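Local coordinates for protein PKS (Streptomyces sp. CNQ431, PDB 5YDA) that is the acyltransferase domain of a polyketide synthase and probably loads acyl building blocks onto an acyl carrier protein during splenocin biosynthesis, at residues A[240-243]-A[244-247]. Numbering follows the deposited sequence.
Sequences AACA and DTVL
The carbonyl oxygen of Ala243 accepts two backbone N-H groups: a nearly straight bond from Leu247 N (2.8 Å to Ala243 O, N-H...O 161°) and a weak one from Val246 N. The Val246 N-H is shared, reaching Cys242 O as well, again weakly, and Thr245 N adds a weak bond to Cys242 O at 3.0 Å. The first helical turn, with mixed i+3 and i+4 bonding, thus starts right after Cys242, which takes the N-cap position. With chi1 at 66°, the Cys242 sulfur swings over the start of the helix, where SG lies 3.6 Å from Thr245 OG1, in van der Waals contact; the backbone carbonyl, rather than the thiol, receives the amides. The acid of Asp244 suits the first turn, since a negative charge there would probably interact favourably with the helix dipole. Asp244 and Thr245 are polar and exposed, whereas branched Val246 turns inward: Val246 CG2 makes loose apolar contact with Ala241 CB, at 4.4 Å. At the surface of the acyl transferase domain, this one-turn helix follows strand 235-239, an inner strand of a four-stranded antiparallel sheet, with Val246 resting on Cys265 and Val267 of strand 264-269 and Ala241 touching Val286, just before strand 288-290.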
ATOM      1  N   ALA A 240     -10.047   9.235  16.466  1.00 22.81           N
ATOM      2  CA  ALA A 240      -9.175   8.225  17.065  1.00 24.64           C
ATOM      3  C   ALA A 240      -9.907   7.578  18.234  1.00 29.02           C
ATOM      4  O   ALA A 240      -9.601   7.791  19.404  1.00 36.91           O
ATOM      5  CB  ALA A 240      -7.857   8.848  17.509  1.00 23.29           C
ATOM      6  N   ALA A 241     -10.931   6.820  17.885  1.00 27.54           N
ATOM      7  CA  ALA A 241     -11.708   6.055  18.839  1.00 27.42           C
ATOM      8  C   ALA A 241     -12.490   5.031  18.037  1.00 31.88           C
ATOM      9  O   ALA A 241     -12.721   5.207  16.839  1.00 28.73           O
ATOM     10  CB  ALA A 241     -12.645   6.940  19.651  1.00 27.46           C
ATOM     11  N   CYS A 242     -12.884   3.959  18.705  1.00 30.42           N
ATOM     12  CA  CYS A 242     -13.600   2.887  18.035  1.00 35.47           C
ATOM     13  C   CYS A 242     -15.014   3.323  17.691  1.00 38.63           C
ATOM     14  O   CYS A 242     -15.580   4.242  18.293  1.00 38.55           O
ATOM     15  CB  CYS A 242     -13.662   1.641  18.899  1.00 39.73           C
ATOM     16  SG  CYS A 242     -14.625   1.898  20.369  1.00 49.60           S
ATOM     17  N   ALA A 243     -15.582   2.643  16.695  1.00 36.82           N
ATOM     18  CA  ALA A 243     -16.870   3.050  16.155  1.00 41.87           C
ATOM     19  C   ALA A 243     -17.966   3.041  17.215  1.00 44.40           C
ATOM     20  O   ALA A 243     -18.873   3.879  17.160  1.00 43.01           O
ATOM     21  CB  ALA A 243     -17.243   2.136  14.986  1.00 35.99           C
ATOM     22  N   ASP A 244     -17.907   2.105  18.173  1.00 45.03           N
ATOM     23  CA  ASP A 244     -18.923   2.032  19.226  1.00 44.79           C
ATOM     24  C   ASP A 244     -18.998   3.329  20.024  1.00 45.29           C
ATOM     25  O   ASP A 244     -20.085   3.757  20.429  1.00 50.98           O
ATOM     26  CB  ASP A 244     -18.633   0.856  20.159  1.00 49.02           C
ATOM     27  CG  ASP A 244     -19.027  -0.480  19.552  1.00 60.78           C
ATOM     28  OD1 ASP A 244     -18.619  -1.528  20.101  1.00 64.77           O
ATOM     29  OD2 ASP A 244     -19.748  -0.480  18.525  1.00 59.50           O
ATOM     30  N   THR A 245     -17.857   3.969  20.263  1.00 41.25           N
ATOM     31  CA  THR A 245     -17.859   5.253  20.950  1.00 39.82           C
ATOM     32  C   THR A 245     -18.397   6.372  20.060  1.00 36.61           C
ATOM     33  O   THR A 245     -18.993   7.336  20.557  1.00 38.54           O
ATOM     34  CB  THR A 245     -16.434   5.568  21.422  1.00 41.23           C
ATOM     35  OG1 THR A 245     -16.023   4.582  22.377  1.00 43.60           O
ATOM     36  CG2 THR A 245     -16.348   6.960  22.039  1.00 35.83           C
ATOM     37  N   VAL A 246     -18.205   6.273  18.751  1.00 37.04           N
ATOM     38  CA  VAL A 246     -18.596   7.371  17.873  1.00 35.22           C
ATOM     39  C   VAL A 246     -20.066   7.277  17.469  1.00 31.99           C
ATOM     40  O   VAL A 246     -20.757   8.297  17.371  1.00 34.22           O
ATOM     41  CB  VAL A 246     -17.664   7.395  16.649  1.00 38.64           C
ATOM     42  CG1 VAL A 246     -18.073   8.487  15.695  1.00 29.87           C
ATOM     43  CG2 VAL A 246     -16.215   7.575  17.113  1.00 36.65           C
ATOM     44  N   LEU A 247     -20.567   6.067  17.225  1.00 34.89           N
ATOM     45  CA  LEU A 247     -21.923   5.892  16.695  1.00 38.39           C
ATOM     46  C   LEU A 247     -22.988   6.725  17.403  1.00 37.06           C
ATOM     47  O   LEU A 247     -23.743   7.419  16.708  1.00 39.05           O
ATOM     48  CB  LEU A 247     -22.289   4.398  16.723  1.00 40.01           C
ATOM     49  CG  LEU A 247     -21.936   3.583  15.478  1.00 46.49           C
ATOM     50  CD1 LEU A 247     -21.865   2.090  15.795  1.00 44.41           C
ATOM     51  CD2 LEU A 247     -22.965   3.860  14.394  1.00 46.47           C
TER